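Local coordinates for glycoside hydrolase family protein (Novosphingobium sp. PP1Y, PDB 6Q2F) that probably hydrolyses terminal alpha-L-rhamnose units from rhamnosides, as an alpha-L-rhamnosidase, at residues 609-623 against 660-672. Sequence-based numbering, arbitrary orientation.
Sequences LWTFNRDEGPRQTLI and LKRFIDLEFVTGV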
loop_
_atom_site.group_PDB
_atom_site.type_symbol
_atom_site.label_atom_id
_atom_site.label_comp_id
_atom_site.label_asym_id
_atom_site.label_seq_id
_atom_site.Cartn_x
_atom_site.Cartn_y
_atom_site.Cartn_z
ATOM N N LEU A 609 1.099 1.428 6.880
ATOM C CA LEU A 609 -0.029 1.249 7.796
ATOM C C LEU A 609 -0.348 2.569 8.472
ATOM O O LEU A 609 0.539 3.192 9.057
ATOM C CB LEU A 609 0.228 0.185 8.876
ATOM C CG LEU A 609 -0.988 0.199 9.831
ATOM C CD1 LEU A 609 -2.240 -0.484 9.205
ATOM C CD2 LEU A 609 -0.697 -0.371 11.227
ATOM N N TRP A 610 -1.611 2.977 8.395
ATOM C CA TRP A 610 -2.090 4.183 9.050
ATOM C C TRP A 610 -2.649 3.849 10.435
ATOM O O TRP A 610 -3.120 2.738 10.684
ATOM C CB TRP A 610 -3.183 4.858 8.218
ATOM C CG TRP A 610 -2.689 5.580 6.995
ATOM C CD1 TRP A 610 -1.679 5.197 6.168
ATOM C CD2 TRP A 610 -3.192 6.806 6.475
ATOM N NE1 TRP A 610 -1.519 6.112 5.169
ATOM C CE2 TRP A 610 -2.438 7.113 5.335
ATOM C CE3 TRP A 610 -4.211 7.680 6.866
ATOM C CZ2 TRP A 610 -2.673 8.253 4.570
ATOM C CZ3 TRP A 610 -4.436 8.816 6.111
ATOM C CH2 TRP A 610 -3.667 9.091 4.975
ATOM N N THR A 611 -2.570 4.817 11.345
ATOM C CA THR A 611 -3.265 4.667 12.609
ATOM C C THR A 611 -4.765 4.587 12.354
ATOM O O THR A 611 -5.283 5.070 11.342
ATOM C CB THR A 611 -2.944 5.827 13.540
ATOM O OG1 THR A 611 -3.538 7.020 13.027
ATOM C CG2 THR A 611 -1.418 5.994 13.640
ATOM N N PHE A 612 -5.464 3.949 13.286
ATOM C CA PHE A 612 -6.897 3.754 13.135
ATOM C C PHE A 612 -7.529 3.655 14.516
ATOM O O PHE A 612 -6.893 3.199 15.472
ATOM C CB PHE A 612 -7.200 2.491 12.323
ATOM C CG PHE A 612 -6.605 1.238 12.917
ATOM C CD1 PHE A 612 -5.312 0.855 12.595
ATOM C CD2 PHE A 612 -7.336 0.446 13.793
ATOM C CE1 PHE A 612 -4.755 -0.287 13.146
ATOM C CE2 PHE A 612 -6.795 -0.717 14.339
ATOM C CZ PHE A 612 -5.503 -1.076 14.026
ATOM N N ASN A 613 -8.788 4.072 14.607
ATOM C CA ASN A 613 -9.565 3.832 15.818
ATOM C C ASN A 613 -9.868 2.347 15.985
ATOM O O ASN A 613 -10.184 1.642 15.019
ATOM C CB ASN A 613 -10.863 4.633 15.778
ATOM C CG ASN A 613 -10.607 6.127 15.790
ATOM O OD1 ASN A 613 -9.745 6.609 16.527
ATOM N ND2 ASN A 613 -11.337 6.867 14.961
ATOM N N ARG A 614 -9.771 1.869 17.228
ATOM C CA ARG A 614 -10.017 0.457 17.497
ATOM C C ARG A 614 -11.402 0.042 17.023
ATOM O O ARG A 614 -11.569 -1.045 16.461
ATOM C CB ARG A 614 -9.845 0.167 18.989
ATOM C CG ARG A 614 -9.738 -1.329 19.286
ATOM C CD ARG A 614 -9.675 -1.618 20.775
ATOM N NE ARG A 614 -8.498 -1.016 21.386
ATOM C CZ ARG A 614 -7.402 -1.692 21.719
ATOM N NH1 ARG A 614 -7.329 -3.003 21.501
ATOM N NH2 ARG A 614 -6.378 -1.055 22.275
ATOM N N ASP A 615 -12.400 0.906 17.234
ATOM C CA ASP A 615 -13.740 0.705 16.682
ATOM C C ASP A 615 -13.696 0.351 15.201
ATOM O O ASP A 615 -14.374 -0.575 14.746
ATOM C CB ASP A 615 -14.574 1.979 16.857
ATOM C CG ASP A 615 -15.138 2.121 18.233
ATOM O OD1 ASP A 615 -15.357 1.080 18.893
ATOM O OD2 ASP A 615 -15.378 3.275 18.653
ATOM N N GLU A 616 -12.921 1.109 14.428
ATOM C CA GLU A 616 -13.052 1.057 12.979
ATOM C C GLU A 616 -12.207 -0.040 12.351
ATOM O O GLU A 616 -12.587 -0.580 11.309
ATOM C CB GLU A 616 -12.668 2.405 12.377
ATOM C CG GLU A 616 -13.191 3.585 13.160
ATOM C CD GLU A 616 -13.479 4.784 12.278
ATOM O OE1 GLU A 616 -14.054 4.590 11.180
ATOM O OE2 GLU A 616 -13.130 5.915 12.679
ATOM N N GLY A 617 -11.070 -0.368 12.955
ATOM C CA GLY A 617 -10.140 -1.308 12.383
ATOM C C GLY A 617 -9.271 -0.662 11.323
ATOM O O GLY A 617 -9.543 0.441 10.842
ATOM N N PRO A 618 -8.195 -1.335 10.952
ATOM C CA PRO A 618 -7.278 -0.765 9.958
ATOM C C PRO A 618 -7.929 -0.665 8.587
ATOM O O PRO A 618 -8.935 -1.310 8.292
ATOM C CB PRO A 618 -6.115 -1.760 9.941
ATOM C CG PRO A 618 -6.779 -3.084 10.287
ATOM C CD PRO A 618 -7.842 -2.719 11.317
ATOM N N ARG A 619 -7.343 0.176 7.743
ATOM C CA ARG A 619 -7.711 0.172 6.334
ATOM C C ARG A 619 -7.299 -1.154 5.720
ATOM O O ARG A 619 -6.113 -1.494 5.712
ATOM C CB ARG A 619 -7.041 1.335 5.618
ATOM C CG ARG A 619 -7.547 2.700 6.119
ATOM C CD ARG A 619 -6.694 3.816 5.509
ATOM N NE ARG A 619 -6.651 3.748 4.047
ATOM C CZ ARG A 619 -5.661 4.242 3.311
ATOM N NH1 ARG A 619 -4.619 4.814 3.905
ATOM N NH2 ARG A 619 -5.703 4.149 1.987
ATOM N N GLN A 620 -8.283 -1.904 5.221
ATOM C CA GLN A 620 -8.020 -3.248 4.707
ATOM C C GLN A 620 -6.961 -3.234 3.608
ATOM O O GLN A 620 -6.116 -4.130 3.550
ATOM C CB GLN A 620 -9.315 -3.875 4.201
ATOM C CG GLN A 620 -10.334 -4.109 5.328
ATOM C CD GLN A 620 -9.786 -5.000 6.427
ATOM O OE1 GLN A 620 -9.167 -6.027 6.159
ATOM N NE2 GLN A 620 -9.993 -4.598 7.671
ATOM N N THR A 621 -6.964 -2.209 2.746
ATOM C CA THR A 621 -5.997 -2.197 1.653
ATOM C C THR A 621 -4.567 -2.211 2.180
ATOM O O THR A 621 -3.657 -2.722 1.511
ATOM C CB THR A 621 -6.236 -0.984 0.744
ATOM O OG1 THR A 621 -5.390 -1.073 -0.407
ATOM C CG2 THR A 621 -5.979 0.342 1.484
ATOM N N LEU A 622 -4.356 -1.675 3.381
ATOM C CA LEU A 622 -3.021 -1.616 3.964
ATOM C C LEU A 622 -2.615 -2.947 4.584
ATOM O O LEU A 622 -1.422 -3.229 4.700
ATOM C CB LEU A 622 -2.964 -0.490 5.002
ATOM C CG LEU A 622 -3.261 0.904 4.420
ATOM C CD1 LEU A 622 -3.021 2.011 5.439
ATOM C CD2 LEU A 622 -2.394 1.133 3.206
ATOM N N ILE A 623 -3.586 -3.754 5.014
ATOM C CA ILE A 623 -3.292 -5.127 5.423
ATOM C C ILE A 623 -2.799 -5.928 4.219
ATOM O O ILE A 623 -1.746 -6.567 4.260
ATOM C CB ILE A 623 -4.535 -5.779 6.060
ATOM C CG1 ILE A 623 -5.058 -4.972 7.271
ATOM C CG2 ILE A 623 -4.255 -7.242 6.389
ATOM C CD1 ILE A 623 -4.051 -4.728 8.385
ATOM N N LEU A 660 0.521 3.941 20.424
ATOM C CA LEU A 660 1.035 3.444 19.164
ATOM C C LEU A 660 1.290 1.951 19.167
ATOM O O LEU A 660 1.437 1.371 18.095
ATOM C CB LEU A 660 2.329 4.176 18.808
ATOM C CG LEU A 660 2.181 5.695 18.724
ATOM C CD1 LEU A 660 3.546 6.353 18.498
ATOM C CD2 LEU A 660 1.211 6.058 17.603
ATOM N N LYS A 661 1.351 1.320 20.334
ATOM C CA LYS A 661 1.841 -0.053 20.412
ATOM C C LYS A 661 1.018 -0.992 19.535
ATOM O O LYS A 661 1.574 -1.795 18.774
ATOM C CB LYS A 661 1.819 -0.530 21.865
ATOM C CG LYS A 661 2.462 -1.869 22.103
ATOM C CD LYS A 661 2.110 -2.340 23.515
ATOM C CE LYS A 661 2.683 -3.712 23.835
ATOM N NZ LYS A 661 2.265 -4.790 22.863
ATOM N N ARG A 662 -0.314 -0.905 19.632
ATOM C CA ARG A 662 -1.188 -1.776 18.852
ATOM C C ARG A 662 -0.977 -1.612 17.347
ATOM O O ARG A 662 -1.215 -2.562 16.590
ATOM C CB ARG A 662 -2.651 -1.497 19.204
ATOM C CG ARG A 662 -3.030 -0.031 19.099
ATOM C CD ARG A 662 -4.407 0.279 19.710
ATOM N NE ARG A 662 -5.389 0.210 18.650
ATOM C CZ ARG A 662 -6.063 1.238 18.154
ATOM N NH1 ARG A 662 -5.922 2.456 18.656
ATOM N NH2 ARG A 662 -6.905 1.022 17.153
ATOM N N PHE A 663 -0.544 -0.424 16.882
ATOM C CA PHE A 663 -0.318 -0.254 15.440
ATOM C C PHE A 663 0.931 -1.020 14.997
ATOM O O PHE A 663 0.875 -1.823 14.062
ATOM C CB PHE A 663 -0.211 1.235 15.069
ATOM C CG PHE A 663 -1.397 2.051 15.486
ATOM C CD1 PHE A 663 -2.678 1.573 15.265
ATOM C CD2 PHE A 663 -1.236 3.285 16.103
ATOM C CE1 PHE A 663 -3.789 2.300 15.670
ATOM C CE2 PHE A 663 -2.344 4.030 16.510
ATOM C CZ PHE A 663 -3.624 3.536 16.298
ATOM N N ILE A 664 2.054 -0.830 15.707
ATOM C CA ILE A 664 3.317 -1.473 15.344
ATOM C C ILE A 664 3.236 -2.976 15.546
ATOM O O ILE A 664 3.884 -3.739 14.827
ATOM C CB ILE A 664 4.486 -0.861 16.144
ATOM C CG1 ILE A 664 5.775 -0.919 15.324
ATOM C CG2 ILE A 664 4.651 -1.493 17.535
ATOM C CD1 ILE A 664 5.808 0.134 14.206
ATOM N N ASP A 665 2.472 -3.422 16.551
ATOM C CA ASP A 665 2.255 -4.852 16.743
ATOM C C ASP A 665 1.474 -5.437 15.573
ATOM O O ASP A 665 1.746 -6.557 15.132
ATOM C CB ASP A 665 1.543 -5.105 18.083
ATOM C CG ASP A 665 2.420 -4.758 19.299
ATOM O OD1 ASP A 665 3.638 -4.514 19.140
ATOM O OD2 ASP A 665 1.899 -4.733 20.435
ATOM N N LEU A 666 0.527 -4.680 15.024
ATOM C CA LEU A 666 -0.195 -5.156 13.854
ATOM C C LEU A 666 0.732 -5.254 12.642
ATOM O O LEU A 666 0.667 -6.223 11.882
ATOM C CB LEU A 666 -1.390 -4.239 13.577
ATOM C CG LEU A 666 -2.125 -4.574 12.272
ATOM C CD1 LEU A 666 -2.757 -6.000 12.346
ATOM C CD2 LEU A 666 -3.193 -3.524 11.952
ATOM N N GLU A 667 1.624 -4.274 12.460
ATOM C CA GLU A 667 2.615 -4.375 11.393
ATOM C C GLU A 667 3.514 -5.585 11.600
ATOM O O GLU A 667 3.818 -6.327 10.653
ATOM C CB GLU A 667 3.460 -3.112 11.347
ATOM C CG GLU A 667 2.688 -1.870 10.970
ATOM C CD GLU A 667 3.574 -0.653 10.989
ATOM O OE1 GLU A 667 4.770 -0.783 10.658
ATOM O OE2 GLU A 667 3.070 0.422 11.349
ATOM N N PHE A 668 3.969 -5.783 12.839
ATOM C CA PHE A 668 4.846 -6.907 13.140
ATOM C C PHE A 668 4.174 -8.240 12.807
ATOM O O PHE A 668 4.759 -9.081 12.120
ATOM C CB PHE A 668 5.259 -6.847 14.606
ATOM C CG PHE A 668 6.322 -5.809 14.898
ATOM C CD1 PHE A 668 7.341 -5.567 13.990
ATOM C CD2 PHE A 668 6.312 -5.098 16.086
ATOM C CE1 PHE A 668 8.326 -4.646 14.253
ATOM C CE2 PHE A 668 7.287 -4.146 16.354
ATOM C CZ PHE A 668 8.301 -3.926 15.437
ATOM N N VAL A 669 2.933 -8.444 13.269
ATOM C CA VAL A 669 2.297 -9.749 13.099
ATOM C C VAL A 669 1.855 -9.975 11.650
ATOM O O VAL A 669 1.602 -11.115 11.254
ATOM C CB VAL A 669 1.122 -9.898 14.085
ATOM C CG1 VAL A 669 -0.148 -9.213 13.553
ATOM C CG2 VAL A 669 0.880 -11.379 14.406
ATOM N N THR A 670 1.826 -8.920 10.816
ATOM C CA THR A 670 1.540 -9.095 9.399
ATOM C C THR A 670 2.787 -9.404 8.581
ATOM O O THR A 670 2.663 -9.830 7.427
ATOM C CB THR A 670 0.848 -7.852 8.851
ATOM O OG1 THR A 670 -0.232 -7.507 9.724
ATOM C CG2 THR A 670 0.262 -8.114 7.427
ATOM N N GLY A 671 3.983 -9.227 9.145
ATOM C CA GLY A 671 5.221 -9.552 8.447
ATOM C C GLY A 671 6.209 -8.407 8.342
ATOM O O GLY A 671 7.318 -8.607 7.828
ATOM N N VAL A 672 5.866 -7.203 8.789
ATOM C CA VAL A 672 6.829 -6.113 8.800
ATOM C C VAL A 672 7.906 -6.393 9.838
ATOM O O VAL A 672 7.619 -6.847 10.958
ATOM C CB VAL A 672 6.114 -4.786 9.085
ATOM C CG1 VAL A 672 7.133 -3.647 9.241
ATOM C CG2 VAL A 672 5.106 -4.500 7.969
#
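The Phe663 ring presents its edge to one face of Phe612, centroids 5.1 Å apart and planes at 63°, while Pro618 N lies over the other Phe612 face and Trp610 O at its edge. Thr611 covers a face of Phe663, its CA 3.9 Å from the ring centroid (CH-pi); Arg662 CG sits over the opposite face, and Phe612 O meets the ring edge. The Arg662 guanidinium has Phe663 CE1 over the centre of one face, Arg614 NE over the other. Phe612 O also accepts a hydrogen bond from Arg662 NH2 at 2.8 Å, bent to 131°, the donor above the carbonyl plane. Arg662 CG lies between backbone N and carbonyl carbon (chi1 52°), and a bend at chi3 turns the guanidinium toward Phe612 for an off-centre cation-pi contact. In the (beta/alpha)8 barrel, the loop leaving the C-terminal end of strand 604-610 packs against helix 657-670, which follows the adjacent parallel strand 642-649. Arg614 NH2 packs 3.5 Å from Arg662 CD; the nearby like charge is probably eased by the Arg614 salt bridge to Asp959. A leucine in place of Arg662 would probably leave Phe612 O without this donor and the Phe612 ring without its cationic neighbour. Leu609 CD2 reaches Glu667 CG at 3.7 Å, and Glu667 OE1 is hydrogen-bonded to Ser645 OG. Leu666 CD2 touches Phe612 CE1 (3.8 Å) and Ile623 CD1 (3.9 Å), with Pro618 alongside.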